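Local coordinates for fructooligosaccharide ABC transporter substrate-binding protein FusA (Streptococcus pneumoniae, PDB 5G62) that binds kestose, nystose and longer fructooligosaccharides, but not sucrose, and serves as the solute-binding subunit of the FusABC-MsmK import transporter, at residues Gln349-Leu354 / Ala372-Lys377; Lys22-Arg27 / Trp340-Asp345; Leu149-Pro154 / Leu164-Asn169; Met138-Lys143 / Gly265-Trp270. The protein carries 2 engineered substitutions. One frame throughout, in Å; residues are numbered along the deposited sequence.

Interaction 1: Gln349-Leu354 / Ala372-Lys377; sequences QNIFEL and AELRQK. With FRU (beta-D-fructofuranose), chain C; FRU (beta-D-fructofuranose), chain B; FRU (beta-D-fructofuranose), chain D.
Arg375 NH1 is gripped by three sugar oxygens of the bound fructooligosaccharide, and its helix 371-378 packs through the neighbouring Leu374 on residues 349-351. This helix lines the substrate pocket of the solute-binding protein. NH1 donates to O3 of the chain D fructose at 2.7 Å and to O3 of the chain B fructose at 3.0 Å. A third bond, to the glycosidic O1 linking the chain B and chain D fructoses, is weak. The chain B O3 lies at the guanidinium edge, in its plane, while O3 of the chain C fructose sits over one face, 3.3 Å above it. The arginine is extended, which carries its head away from residues 349-354. Glu379 forms a salt bridge with NE, and Asn339 O accepts from NH2, so the head is also held from the protein side.

The contact between the two segments is apolar. Leu374 turns CG anti to its backbone N (chi1 -176°), and CD2 then enters between Gln349 and Ile351. Gln349 crosses it at a slant with its aliphatic part; its amide is engaged by Thr369 and Leu366. Ile351 CD1 lies 3.8 Å from Leu374 CD2, and Leu374 CD1 rests 3.4 Å from Gln349 O.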
# COMPACT_ATOMS: atom_id res chain seq x y z
N GLN A 349 -23.41 10.08 1.84
CA GLN A 349 -23.16 9.22 2.98
C GLN A 349 -21.93 9.73 3.74
O GLN A 349 -21.01 10.30 3.15
CB GLN A 349 -22.94 7.76 2.53
CG GLN A 349 -22.82 6.76 3.66
CD GLN A 349 -22.78 5.29 3.17
OE1 GLN A 349 -22.72 5.03 1.97
NE2 GLN A 349 -22.79 4.34 4.11
N ASN A 350 -21.93 9.52 5.05
CA ASN A 350 -20.87 9.99 5.94
C ASN A 350 -20.10 8.83 6.56
O ASN A 350 -20.69 7.86 7.03
CB ASN A 350 -21.45 10.85 7.05
CG ASN A 350 -21.99 12.15 6.54
OD1 ASN A 350 -21.24 13.06 6.19
ND2 ASN A 350 -23.30 12.25 6.48
N ILE A 351 -18.77 8.97 6.60
CA ILE A 351 -17.93 8.00 7.29
C ILE A 351 -18.12 8.08 8.81
O ILE A 351 -18.15 7.06 9.49
CB ILE A 351 -16.45 8.21 6.90
CG1 ILE A 351 -16.24 7.80 5.42
CG2 ILE A 351 -15.51 7.50 7.88
CD1 ILE A 351 -16.09 6.28 5.20
N PHE A 352 -18.29 9.29 9.34
CA PHE A 352 -18.30 9.58 10.76
C PHE A 352 -19.59 10.28 11.18
O PHE A 352 -20.27 10.92 10.37
CB PHE A 352 -17.16 10.53 11.14
CG PHE A 352 -15.79 9.95 11.05
CD1 PHE A 352 -15.35 8.99 11.95
CD2 PHE A 352 -14.91 10.41 10.09
CE1 PHE A 352 -14.07 8.47 11.88
CE2 PHE A 352 -13.62 9.90 10.01
CZ PHE A 352 -13.20 8.94 10.91
N GLU A 353 -19.91 10.19 12.47
CA GLU A 353 -20.74 11.19 13.14
C GLU A 353 -19.91 11.84 14.24
O GLU A 353 -19.01 11.22 14.79
CB GLU A 353 -22.03 10.60 13.75
CG GLU A 353 -21.79 9.64 14.88
CD GLU A 353 -23.05 8.97 15.40
OE1 GLU A 353 -24.17 9.43 15.11
OE2 GLU A 353 -22.93 7.96 16.13
N LEU A 354 -20.20 13.10 14.52
CA LEU A 354 -19.48 13.84 15.55
C LEU A 354 -20.28 13.79 16.85
O LEU A 354 -21.40 14.28 16.89
CB LEU A 354 -19.25 15.30 15.15
CG LEU A 354 -18.52 16.18 16.19
CD1 LEU A 354 -17.13 15.70 16.44
CD2 LEU A 354 -18.50 17.63 15.75
N ALA A 372 -13.55 1.59 0.44
CA ALA A 372 -12.64 2.42 -0.32
C ALA A 372 -13.38 3.44 -1.20
O ALA A 372 -12.83 4.51 -1.48
CB ALA A 372 -11.70 1.56 -1.17
N GLU A 373 -14.61 3.15 -1.62
CA GLU A 373 -15.36 4.04 -2.50
C GLU A 373 -15.75 5.33 -1.78
O GLU A 373 -15.44 6.43 -2.23
CB GLU A 373 -16.60 3.31 -3.01
CG GLU A 373 -17.62 4.15 -3.77
CD GLU A 373 -18.85 3.31 -4.16
OE1 GLU A 373 -18.67 2.17 -4.66
OE2 GLU A 373 -19.98 3.78 -3.93
N LEU A 374 -16.43 5.21 -0.65
CA LEU A 374 -16.79 6.41 0.10
C LEU A 374 -15.55 7.13 0.63
O LEU A 374 -15.51 8.36 0.62
CB LEU A 374 -17.75 6.08 1.24
CG LEU A 374 -18.27 7.28 2.05
CD1 LEU A 374 -18.95 8.37 1.18
CD2 LEU A 374 -19.22 6.76 3.12
N ARG A 375 -14.52 6.39 1.08
CA ARG A 375 -13.28 7.04 1.55
C ARG A 375 -12.66 7.92 0.45
O ARG A 375 -12.34 9.09 0.69
CB ARG A 375 -12.26 6.03 2.06
CG ARG A 375 -10.92 6.64 2.55
CD ARG A 375 -9.96 5.61 3.16
NE ARG A 375 -8.74 6.23 3.66
CZ ARG A 375 -7.70 5.63 4.26
NH1 ARG A 375 -7.63 4.28 4.49
NH2 ARG A 375 -6.71 6.42 4.69
N GLN A 376 -12.51 7.37 -0.75
CA GLN A 376 -12.00 8.11 -1.90
C GLN A 376 -12.77 9.39 -2.19
O GLN A 376 -12.17 10.37 -2.64
CB GLN A 376 -12.05 7.27 -3.16
CG GLN A 376 -10.96 6.28 -3.32
CD GLN A 376 -11.21 5.41 -4.55
OE1 GLN A 376 -10.97 5.85 -5.66
NE2 GLN A 376 -11.72 4.20 -4.34
N LYS A 377 -14.08 9.38 -2.03
CA LYS A 377 -14.87 10.58 -2.30
C LYS A 377 -14.65 11.69 -1.28
O LYS A 377 -14.74 12.87 -1.65
CB LYS A 377 -16.35 10.23 -2.35
CG LYS A 377 -16.73 9.35 -3.52
CD LYS A 377 -18.17 8.95 -3.40
CE LYS A 377 -18.62 8.10 -4.59
NZ LYS A 377 -19.95 7.51 -4.32
C1 FRU C . -5.82 3.14 1.37
C2 FRU C . -6.09 4.09 0.32
C3 FRU C . -7.10 5.20 0.62
C4 FRU C . -7.71 5.40 -0.47
C5 FRU C . -7.79 3.92 -1.00
C6 FRU C . -8.32 3.82 -2.41
O1 FRU C . -7.01 2.57 1.94
O3 FRU C . -6.49 6.31 1.12
O4 FRU C . -9.00 5.90 -0.30
O5 FRU C . -6.67 3.40 -0.84
O6 FRU C . -7.29 4.21 -3.26
C1 FRU B . -6.04 0.85 3.40
C2 FRU B . -7.06 1.16 2.31
C3 FRU B . -8.56 0.84 2.75
C4 FRU B . -9.21 0.49 1.43
C5 FRU B . -8.27 -0.26 0.90
C6 FRU B . -8.38 -0.22 -0.62
O1 FRU B . -6.22 1.75 4.52
O3 FRU B . -9.15 1.94 3.30
O4 FRU B . -10.46 -0.13 1.52
O5 FRU B . -6.86 0.36 1.35
O6 FRU B . -7.23 -0.80 -1.08
C1 FRU D . -4.33 1.11 5.90
C2 FRU D . -5.82 1.18 5.82
C3 FRU D . -6.46 2.05 6.99
C4 FRU D . -7.83 1.49 7.07
C5 FRU D . -7.57 0.17 7.01
C6 FRU D . -8.71 -0.64 6.49
O1 FRU D . -3.67 2.32 5.78
O3 FRU D . -6.40 3.41 6.75
O4 FRU D . -8.37 1.87 8.29
O5 FRU D . -6.29 0.04 6.06
O6 FRU D . -8.39 -1.99 6.42

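Interaction 2: Lys22-Arg27 / Trp340-Asp345; sequences KLILQR and WGTYGD. With FRU (beta-D-fructofuranose), chain D.
The loop that follows helix 332-340 packs on the first turn of helix 23-32, and Arg27 from that helix clasps the loop at Thr342 and Tyr343. The guanidinium lies flat on the Tyr343 ring, with centres 4.1 Å apart and planes at 15°. This is a cation-pi stack, with Arg27 CZ over the ring face. Leu23 CG covers the opposite face of the guanidinium, so the group is sandwiched. Its edge is used for hydrogen bonds. Arg27 NH2 donates to Tyr343 O at 2.9 Å, and the oxygen lies in the guanidinium plane. Weak bonds run from Arg27 NH1 to Tyr343 O and to Thr342 OG1. The latter hydroxyl also bonds to Gln337.

The apolar part lies beside this clasp. Ile24 CG1 meets Thr342 CB at 3.6 Å, and Ile24 CD1 reaches Gly341 O at 3.7 Å. Leu23 CD2 touches both Tyr343 O and Asp345 CB, each at 3.7 Å. Gly341, the first residue past helix 332-340, has positive phi. Just before it, Trp340 turns away from helix 23-32, and its NE1 donates to O3 of the chain D fructose at 3.0 Å. The stack probably sets the plane of the charged Arg27 group, and the carbonyl bond its direction within that plane.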
# COMPACT_ATOMS: atom_id res chain seq x y z
N LYS A 22 -15.07 19.45 -1.55
CA LYS A 22 -15.15 18.50 -0.45
C LYS A 22 -15.54 19.21 0.85
O LYS A 22 -15.07 20.32 1.13
CB LYS A 22 -13.83 17.76 -0.26
CG LYS A 22 -13.50 16.74 -1.38
CD LYS A 22 -12.14 16.08 -1.14
CE LYS A 22 -11.86 14.98 -2.12
NZ LYS A 22 -10.52 14.45 -1.97
N LEU A 23 -16.38 18.55 1.64
CA LEU A 23 -16.86 19.13 2.88
C LEU A 23 -15.71 19.44 3.83
O LEU A 23 -15.70 20.50 4.47
CB LEU A 23 -17.85 18.18 3.54
CG LEU A 23 -18.65 18.71 4.72
CD1 LEU A 23 -19.19 20.12 4.45
CD2 LEU A 23 -19.81 17.77 5.03
N ILE A 24 -14.72 18.55 3.92
CA ILE A 24 -13.59 18.79 4.82
C ILE A 24 -12.89 20.10 4.47
O ILE A 24 -12.52 20.87 5.37
CB ILE A 24 -12.60 17.61 4.77
CG1 ILE A 24 -13.22 16.33 5.40
CG2 ILE A 24 -11.28 18.05 5.42
CD1 ILE A 24 -12.30 15.10 5.46
N LEU A 25 -12.69 20.37 3.17
CA LEU A 25 -11.92 21.53 2.75
C LEU A 25 -12.74 22.84 2.81
O LEU A 25 -12.17 23.91 3.06
CB LEU A 25 -11.32 21.29 1.36
CG LEU A 25 -10.27 20.17 1.35
CD1 LEU A 25 -9.74 19.85 -0.05
CD2 LEU A 25 -9.09 20.51 2.28
N GLN A 26 -14.07 22.76 2.67
CA GLN A 26 -14.92 23.91 2.96
C GLN A 26 -14.77 24.32 4.42
O GLN A 26 -14.46 25.48 4.72
CB GLN A 26 -16.38 23.58 2.65
CG GLN A 26 -16.69 23.35 1.18
CD GLN A 26 -18.10 22.81 0.95
OE1 GLN A 26 -19.03 23.11 1.68
NE2 GLN A 26 -18.25 22.00 -0.07
N ARG A 27 -14.96 23.37 5.34
CA ARG A 27 -14.81 23.68 6.77
C ARG A 27 -13.40 24.17 7.10
O ARG A 27 -13.22 25.03 7.96
CB ARG A 27 -15.15 22.47 7.61
CG ARG A 27 -16.57 22.00 7.49
CD ARG A 27 -16.83 20.96 8.55
NE ARG A 27 -18.20 20.49 8.51
CZ ARG A 27 -18.55 19.22 8.46
NH1 ARG A 27 -17.61 18.28 8.47
NH2 ARG A 27 -19.82 18.89 8.43
N TRP A 340 -9.65 9.72 6.69
CA TRP A 340 -10.71 8.73 6.53
C TRP A 340 -12.05 9.25 6.01
O TRP A 340 -12.83 8.44 5.52
CB TRP A 340 -10.94 8.01 7.86
CG TRP A 340 -9.90 6.92 8.15
CD1 TRP A 340 -9.34 6.05 7.25
CD2 TRP A 340 -9.33 6.60 9.42
NE1 TRP A 340 -8.47 5.20 7.89
CE2 TRP A 340 -8.43 5.52 9.21
CE3 TRP A 340 -9.48 7.12 10.72
CZ2 TRP A 340 -7.69 4.97 10.24
CZ3 TRP A 340 -8.75 6.56 11.75
CH2 TRP A 340 -7.85 5.49 11.50
N GLY A 341 -12.34 10.56 6.08
CA GLY A 341 -13.64 11.09 5.71
C GLY A 341 -14.20 11.98 6.83
O GLY A 341 -13.46 12.43 7.72
N THR A 342 -15.51 12.25 6.79
CA THR A 342 -16.07 13.26 7.69
C THR A 342 -17.52 12.94 8.06
O THR A 342 -18.03 11.84 7.82
CB THR A 342 -15.92 14.67 7.06
OG1 THR A 342 -16.25 15.68 8.03
CG2 THR A 342 -16.80 14.86 5.84
N TYR A 343 -18.18 13.93 8.68
CA TYR A 343 -19.52 13.84 9.26
C TYR A 343 -20.42 14.95 8.74
O TYR A 343 -19.97 15.98 8.22
CB TYR A 343 -19.47 13.94 10.81
CG TYR A 343 -18.92 15.29 11.26
CD1 TYR A 343 -17.56 15.50 11.34
CD2 TYR A 343 -19.77 16.36 11.54
CE1 TYR A 343 -17.05 16.74 11.72
CE2 TYR A 343 -19.28 17.60 11.91
CZ TYR A 343 -17.91 17.78 11.99
OH TYR A 343 -17.39 18.99 12.33
N GLY A 344 -21.72 14.73 8.88
CA GLY A 344 -22.69 15.79 8.77
C GLY A 344 -23.01 16.27 7.37
O GLY A 344 -23.62 17.32 7.24
N ASP A 345 -22.63 15.55 6.33
CA ASP A 345 -23.10 15.88 4.99
C ASP A 345 -24.53 15.37 4.86
O ASP A 345 -24.79 14.21 5.15
CB ASP A 345 -22.22 15.24 3.92
CG ASP A 345 -22.39 15.90 2.56
OD1 ASP A 345 -23.48 16.45 2.28
OD2 ASP A 345 -21.44 15.91 1.77
C1 FRU D . -4.33 1.11 5.90
C2 FRU D . -5.82 1.18 5.82
C3 FRU D . -6.46 2.05 6.99
C4 FRU D . -7.83 1.49 7.07
C5 FRU D . -7.57 0.17 7.01
C6 FRU D . -8.71 -0.64 6.49
O1 FRU D . -3.67 2.32 5.78
O3 FRU D . -6.40 3.41 6.75
O4 FRU D . -8.37 1.87 8.29
O5 FRU D . -6.29 0.04 6.06
O6 FRU D . -8.39 -1.99 6.42

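Interaction 3: Leu149-Pro154 / Leu164-Asn169; sequences LGLEMP and LEAFKN. With CA (calcium ion), chain F.
Apolar contacts join Leu149 and Leu151 to Ala166 and Phe167, and no hydrogen bond crosses between the segments. The leucines stand at the start of the connection between helix 143-149 and helix 157-169, one on each side of Gly150. The connection between these two consecutive helices folds back on the second one. Leu149 CD1 meets the Phe167 ring at its edge, in the ring plane, 3.9 Å from Phe167 CD1. The same methyl lies 3.8 Å from Ala166 O. Leu151 CD1 rests on Ala166 CB at 3.7 Å and approaches Phe167 CE1 at 4.3 Å. Phe167 has its CG anti to the carbonyl carbon (chi1 -69°), which swings the ring back toward the leucines. There it also meets Trp145 edge-to-face and touches Leu146.

Backbone geometry shapes the turn. Gly150 leaves the preceding helix with positive phi in a Schellman motif.

Metal coordination occupies the far end of helix 157-169. Lys168 O binds the calcium ion at 2.5 Å, together with Asp171 and five waters. Water 1, one of the five, donates to Phe167 O at 2.7 Å. Ala179 and Ala180 are engineered replacements at two positions of the natural site. The water-rich shell is consistent with the loss of the natural side chains there. Phe167 thus has two roles: its ring joins the apolar contact, while its carbonyl holds a metal-bound water.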
# COMPACT_ATOMS: atom_id res chain seq x y z
N LEU A 149 -20.56 -27.38 -3.92
CA LEU A 149 -19.89 -28.52 -4.53
C LEU A 149 -19.49 -29.59 -3.53
O LEU A 149 -18.95 -30.61 -3.95
CB LEU A 149 -18.66 -28.03 -5.31
CG LEU A 149 -18.92 -27.10 -6.50
CD1 LEU A 149 -17.64 -26.55 -7.08
CD2 LEU A 149 -19.77 -27.77 -7.58
N GLY A 150 -19.73 -29.39 -2.24
CA GLY A 150 -19.37 -30.39 -1.25
C GLY A 150 -17.88 -30.50 -0.99
O GLY A 150 -17.39 -31.60 -0.73
N LEU A 151 -17.15 -29.38 -1.08
CA LEU A 151 -15.70 -29.34 -0.92
C LEU A 151 -15.32 -28.74 0.43
O LEU A 151 -15.97 -27.83 0.92
CB LEU A 151 -15.05 -28.49 -2.02
CG LEU A 151 -15.34 -28.88 -3.47
CD1 LEU A 151 -14.91 -27.83 -4.44
CD2 LEU A 151 -14.73 -30.20 -3.81
N GLU A 152 -14.26 -29.25 1.03
CA GLU A 152 -13.69 -28.64 2.22
C GLU A 152 -12.73 -27.51 1.84
O GLU A 152 -12.18 -27.48 0.74
CB GLU A 152 -12.97 -29.72 3.03
CG GLU A 152 -13.91 -30.76 3.62
CD GLU A 152 -13.16 -31.87 4.33
OE1 GLU A 152 -11.92 -31.84 4.29
OE2 GLU A 152 -13.81 -32.77 4.91
N MET A 153 -12.56 -26.56 2.75
CA MET A 153 -11.53 -25.53 2.62
C MET A 153 -10.17 -26.18 2.33
O MET A 153 -9.76 -27.08 3.05
CB MET A 153 -11.47 -24.72 3.92
CG MET A 153 -10.63 -23.45 3.84
SD MET A 153 -11.16 -22.25 2.61
CE MET A 153 -12.45 -21.38 3.47
N PRO A 154 -9.45 -25.76 1.30
CA PRO A 154 -8.11 -26.31 1.06
C PRO A 154 -7.18 -26.11 2.24
O PRO A 154 -7.21 -25.08 2.92
CB PRO A 154 -7.60 -25.54 -0.16
CG PRO A 154 -8.70 -24.76 -0.65
CD PRO A 154 -9.84 -24.78 0.28
N LEU A 164 -9.87 -25.59 -7.35
CA LEU A 164 -10.00 -24.72 -8.52
C LEU A 164 -10.46 -25.51 -9.75
O LEU A 164 -11.20 -24.99 -10.58
CB LEU A 164 -8.68 -24.01 -8.81
CG LEU A 164 -8.14 -23.04 -7.72
CD1 LEU A 164 -6.76 -22.54 -8.10
CD2 LEU A 164 -9.16 -21.90 -7.47
N GLU A 165 -10.01 -26.76 -9.86
CA GLU A 165 -10.46 -27.60 -10.97
C GLU A 165 -11.95 -27.94 -10.82
O GLU A 165 -12.69 -27.97 -11.81
CB GLU A 165 -9.60 -28.88 -11.06
CG GLU A 165 -8.18 -28.65 -11.57
CD GLU A 165 -7.28 -29.93 -11.51
OE1 GLU A 165 -7.62 -30.88 -10.80
OE2 GLU A 165 -6.23 -29.98 -12.14
N ALA A 166 -12.41 -28.17 -9.59
CA ALA A 166 -13.83 -28.35 -9.36
C ALA A 166 -14.62 -27.09 -9.74
O ALA A 166 -15.69 -27.18 -10.33
CB ALA A 166 -14.06 -28.73 -7.90
N PHE A 167 -14.06 -25.90 -9.46
CA PHE A 167 -14.70 -24.66 -9.88
C PHE A 167 -14.82 -24.59 -11.40
O PHE A 167 -15.82 -24.09 -11.91
CB PHE A 167 -13.93 -23.42 -9.38
CG PHE A 167 -13.96 -23.19 -7.89
CD1 PHE A 167 -14.81 -23.92 -7.06
CD2 PHE A 167 -13.12 -22.23 -7.31
CE1 PHE A 167 -14.84 -23.69 -5.66
CE2 PHE A 167 -13.14 -21.99 -5.92
CZ PHE A 167 -13.99 -22.74 -5.09
N LYS A 168 -13.80 -25.05 -12.12
CA LYS A 168 -13.85 -25.09 -13.57
C LYS A 168 -14.78 -26.21 -14.08
O LYS A 168 -15.70 -25.95 -14.85
CB LYS A 168 -12.45 -25.27 -14.16
CG LYS A 168 -12.47 -25.36 -15.67
CD LYS A 168 -11.08 -25.65 -16.27
CE LYS A 168 -10.65 -27.10 -16.18
NZ LYS A 168 -9.62 -27.43 -17.20
N ASN A 169 -14.56 -27.45 -13.64
CA ASN A 169 -15.31 -28.61 -14.13
C ASN A 169 -16.71 -28.77 -13.51
O ASN A 169 -17.60 -29.35 -14.15
CB ASN A 169 -14.49 -29.87 -13.89
CG ASN A 169 -13.22 -29.88 -14.68
OD1 ASN A 169 -13.22 -29.49 -15.84
ND2 ASN A 169 -12.13 -30.28 -14.06
CA CA F . -17.33 -24.75 -16.27
O HOH W 1 -17.18 -23.40 -14.17
O HOH W 2 -18.83 -22.80 -16.62
O HOH W 3 -15.63 -23.25 -17.14
O HOH W 4 -16.20 -26.17 -18.06
O HOH W 5 -18.26 -25.02 -18.66

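Interaction 4: Met138-Lys143 / Gly265-Trp270; sequences MAWINK and GVYFTW. With FRU (beta-D-fructofuranose), chain D; FRU (beta-D-fructofuranose), chain B.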
# COMPACT_ATOMS: atom_id res chain seq x y z
N MET A 138 -4.11 -10.14 0.45
CA MET A 138 -4.80 -11.26 1.06
C MET A 138 -5.58 -12.05 0.00
O MET A 138 -6.11 -11.49 -0.96
CB MET A 138 -5.78 -10.80 2.15
CG MET A 138 -5.15 -10.32 3.49
SD MET A 138 -6.30 -9.66 4.69
CE MET A 138 -7.35 -11.09 4.97
N ALA A 139 -5.64 -13.36 0.21
CA ALA A 139 -6.35 -14.28 -0.67
C ALA A 139 -7.71 -14.59 -0.07
O ALA A 139 -7.81 -14.84 1.13
CB ALA A 139 -5.56 -15.58 -0.87
N TRP A 140 -8.75 -14.58 -0.91
CA TRP A 140 -10.14 -14.79 -0.56
C TRP A 140 -10.70 -15.89 -1.46
O TRP A 140 -10.26 -16.03 -2.60
CB TRP A 140 -10.95 -13.52 -0.77
CG TRP A 140 -10.32 -12.31 -0.14
CD1 TRP A 140 -9.35 -11.49 -0.68
CD2 TRP A 140 -10.57 -11.83 1.18
NE1 TRP A 140 -9.00 -10.51 0.23
CE2 TRP A 140 -9.75 -10.68 1.37
CE3 TRP A 140 -11.44 -12.22 2.20
CZ2 TRP A 140 -9.77 -9.95 2.55
CZ3 TRP A 140 -11.45 -11.49 3.37
CH2 TRP A 140 -10.63 -10.36 3.53
N ILE A 141 -11.64 -16.67 -0.93
CA ILE A 141 -12.23 -17.80 -1.65
C ILE A 141 -13.75 -17.76 -1.51
O ILE A 141 -14.30 -17.28 -0.51
CB ILE A 141 -11.64 -19.16 -1.16
CG1 ILE A 141 -12.15 -20.37 -1.99
CG2 ILE A 141 -11.89 -19.31 0.36
CD1 ILE A 141 -11.32 -21.64 -1.78
N ASN A 142 -14.43 -18.26 -2.54
CA ASN A 142 -15.89 -18.32 -2.61
C ASN A 142 -16.34 -19.57 -1.85
O ASN A 142 -16.25 -20.70 -2.34
CB ASN A 142 -16.36 -18.30 -4.07
CG ASN A 142 -17.91 -18.17 -4.22
OD1 ASN A 142 -18.66 -18.70 -3.42
ND2 ASN A 142 -18.35 -17.47 -5.26
N LYS A 143 -16.77 -19.35 -0.61
CA LYS A 143 -17.29 -20.38 0.27
C LYS A 143 -18.66 -20.90 -0.17
O LYS A 143 -18.98 -22.04 0.12
CB LYS A 143 -17.44 -19.84 1.70
CG LYS A 143 -16.31 -20.10 2.64
CD LYS A 143 -16.51 -19.33 3.94
CE LYS A 143 -17.23 -20.11 5.00
NZ LYS A 143 -16.27 -20.85 5.87
N GLY A 265 -13.45 -17.61 -8.12
CA GLY A 265 -13.30 -18.64 -7.12
C GLY A 265 -12.34 -18.20 -6.02
O GLY A 265 -12.69 -18.14 -4.85
N VAL A 266 -11.12 -17.88 -6.41
CA VAL A 266 -10.09 -17.36 -5.52
C VAL A 266 -9.55 -16.08 -6.16
O VAL A 266 -9.32 -16.03 -7.36
CB VAL A 266 -8.96 -18.38 -5.28
CG1 VAL A 266 -7.69 -17.72 -4.61
CG2 VAL A 266 -9.47 -19.60 -4.54
N TYR A 267 -9.38 -15.04 -5.36
CA TYR A 267 -8.81 -13.80 -5.88
C TYR A 267 -8.10 -13.10 -4.73
O TYR A 267 -8.20 -13.52 -3.58
CB TYR A 267 -9.88 -12.88 -6.51
CG TYR A 267 -10.79 -12.17 -5.51
CD1 TYR A 267 -11.87 -12.83 -4.91
CD2 TYR A 267 -10.55 -10.84 -5.16
CE1 TYR A 267 -12.68 -12.20 -3.97
CE2 TYR A 267 -11.36 -10.18 -4.21
CZ TYR A 267 -12.41 -10.85 -3.62
OH TYR A 267 -13.21 -10.20 -2.71
N PHE A 268 -7.41 -12.00 -5.05
CA PHE A 268 -6.59 -11.28 -4.07
C PHE A 268 -7.03 -9.81 -3.95
O PHE A 268 -7.21 -9.15 -4.97
CB PHE A 268 -5.11 -11.33 -4.46
CG PHE A 268 -4.56 -12.71 -4.62
CD1 PHE A 268 -4.79 -13.45 -5.81
CD2 PHE A 268 -3.86 -13.32 -3.61
CE1 PHE A 268 -4.30 -14.74 -5.97
CE2 PHE A 268 -3.36 -14.63 -3.76
CZ PHE A 268 -3.56 -15.33 -4.94
N THR A 269 -7.09 -9.29 -2.73
CA THR A 269 -7.33 -7.86 -2.56
C THR A 269 -7.07 -7.47 -1.10
O THR A 269 -6.94 -8.32 -0.22
CB THR A 269 -8.76 -7.44 -3.00
OG1 THR A 269 -8.84 -6.01 -3.19
CG2 THR A 269 -9.81 -7.91 -2.00
N TRP A 270 -7.02 -6.16 -0.85
CA TRP A 270 -6.87 -5.71 0.55
C TRP A 270 -8.05 -6.15 1.41
O TRP A 270 -7.86 -6.69 2.50
CB TRP A 270 -6.74 -4.19 0.64
CG TRP A 270 -6.51 -3.66 2.04
CD1 TRP A 270 -7.46 -3.19 2.94
CD2 TRP A 270 -5.23 -3.42 2.66
NE1 TRP A 270 -6.83 -2.69 4.08
CE2 TRP A 270 -5.47 -2.83 3.93
CE3 TRP A 270 -3.90 -3.65 2.26
CZ2 TRP A 270 -4.44 -2.52 4.81
CZ3 TRP A 270 -2.87 -3.31 3.13
CH2 TRP A 270 -3.15 -2.73 4.38
C1 FRU D . -4.33 1.11 5.90
C2 FRU D . -5.82 1.18 5.82
C3 FRU D . -6.46 2.05 6.99
C4 FRU D . -7.83 1.49 7.07
C5 FRU D . -7.57 0.17 7.01
C6 FRU D . -8.71 -0.64 6.49
O1 FRU D . -3.67 2.32 5.78
O3 FRU D . -6.40 3.41 6.75
O4 FRU D . -8.37 1.87 8.29
O5 FRU D . -6.29 0.04 6.06
O6 FRU D . -8.39 -1.99 6.42
C1 FRU B . -6.04 0.85 3.40
C2 FRU B . -7.06 1.16 2.31
C3 FRU B . -8.56 0.84 2.75
C4 FRU B . -9.21 0.49 1.43
C5 FRU B . -8.27 -0.26 0.90
C6 FRU B . -8.38 -0.22 -0.62
O1 FRU B . -6.22 1.75 4.52
O3 FRU B . -9.15 1.94 3.30
O4 FRU B . -10.46 -0.13 1.52
O5 FRU B . -6.86 0.36 1.35
O6 FRU B . -7.23 -0.80 -1.08
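The indole of Trp140 and the ring of Tyr267 lie nearly parallel but slid apart, with planes at 28°, so they barely overlap. Trp140 CD1 stands over one face of the tyrosine ring, toward its rim. At the indole edge, NE1 donates to Thr269 O at 3.0 Å. The N-H points straight at the oxygen, which lies in the ring plane, but from the carbonyl side the donor sits 42° above the plane. Trp270 O lies at the same indole's edge, 3.8 Å from CZ2. Trp270 starts off away from strand 138-142, and its indole meets the sugar. The chain B fructose covers one of its faces, with C1 3.6 Å above the ring. At its edge NE1 donates to O6 of the chain D fructose at 2.9 Å.

The two strands are antiparallel neighbours in a mixed sheet. Trp140 and Tyr267 form a hydrogen-bonded pair, N to O both ways. Ala139 with Phe268 and Ile141 with Val266 are non-hydrogen-bonded pairs. Thr269 N donates to Met138 O, and Asn142 N to Gly265 O at 2.9 Å. On the sheet face opposite Trp140, Ala139 CB touches Phe268 CE2 and Ile141 CG1 meets Val266 CG2, both at 3.8 Å. Asn142 then caps the next helix through Trp145 N.

The strand end leading into Trp270 is therefore tied at two points. One backbone bond, from Thr269 N to Met138 O, holds it, and the Trp140 indole N-H binds Thr269 O, the carbonyl just before the sugar-binding residue.

How the interactions relate
Interaction 4 is wholly buried, while interactions 1, 2 and 3 are only partly so. Its chemistry is that of a sheet, with regular backbone bonds. Interaction 2 relies on a stacked arginine, and interactions 1 and 3 on apolar side chains. Interactions 1 and 2 touch: Phe352 N lies 3.0 Å from Thr342 O, a probable hydrogen bond. Interactions 3 and 4 also touch, with Phe167 against Gly265 and Met153 against Ile141. The centres of interactions 1 and 4 lie about 25 Å apart, but their nearest atoms are about 7 Å apart. Interactions 1, 2 and 4 all reach the chain D fructose, and 1 and 4 share the chain B fructose. Interaction 3 instead adjoins a calcium ion.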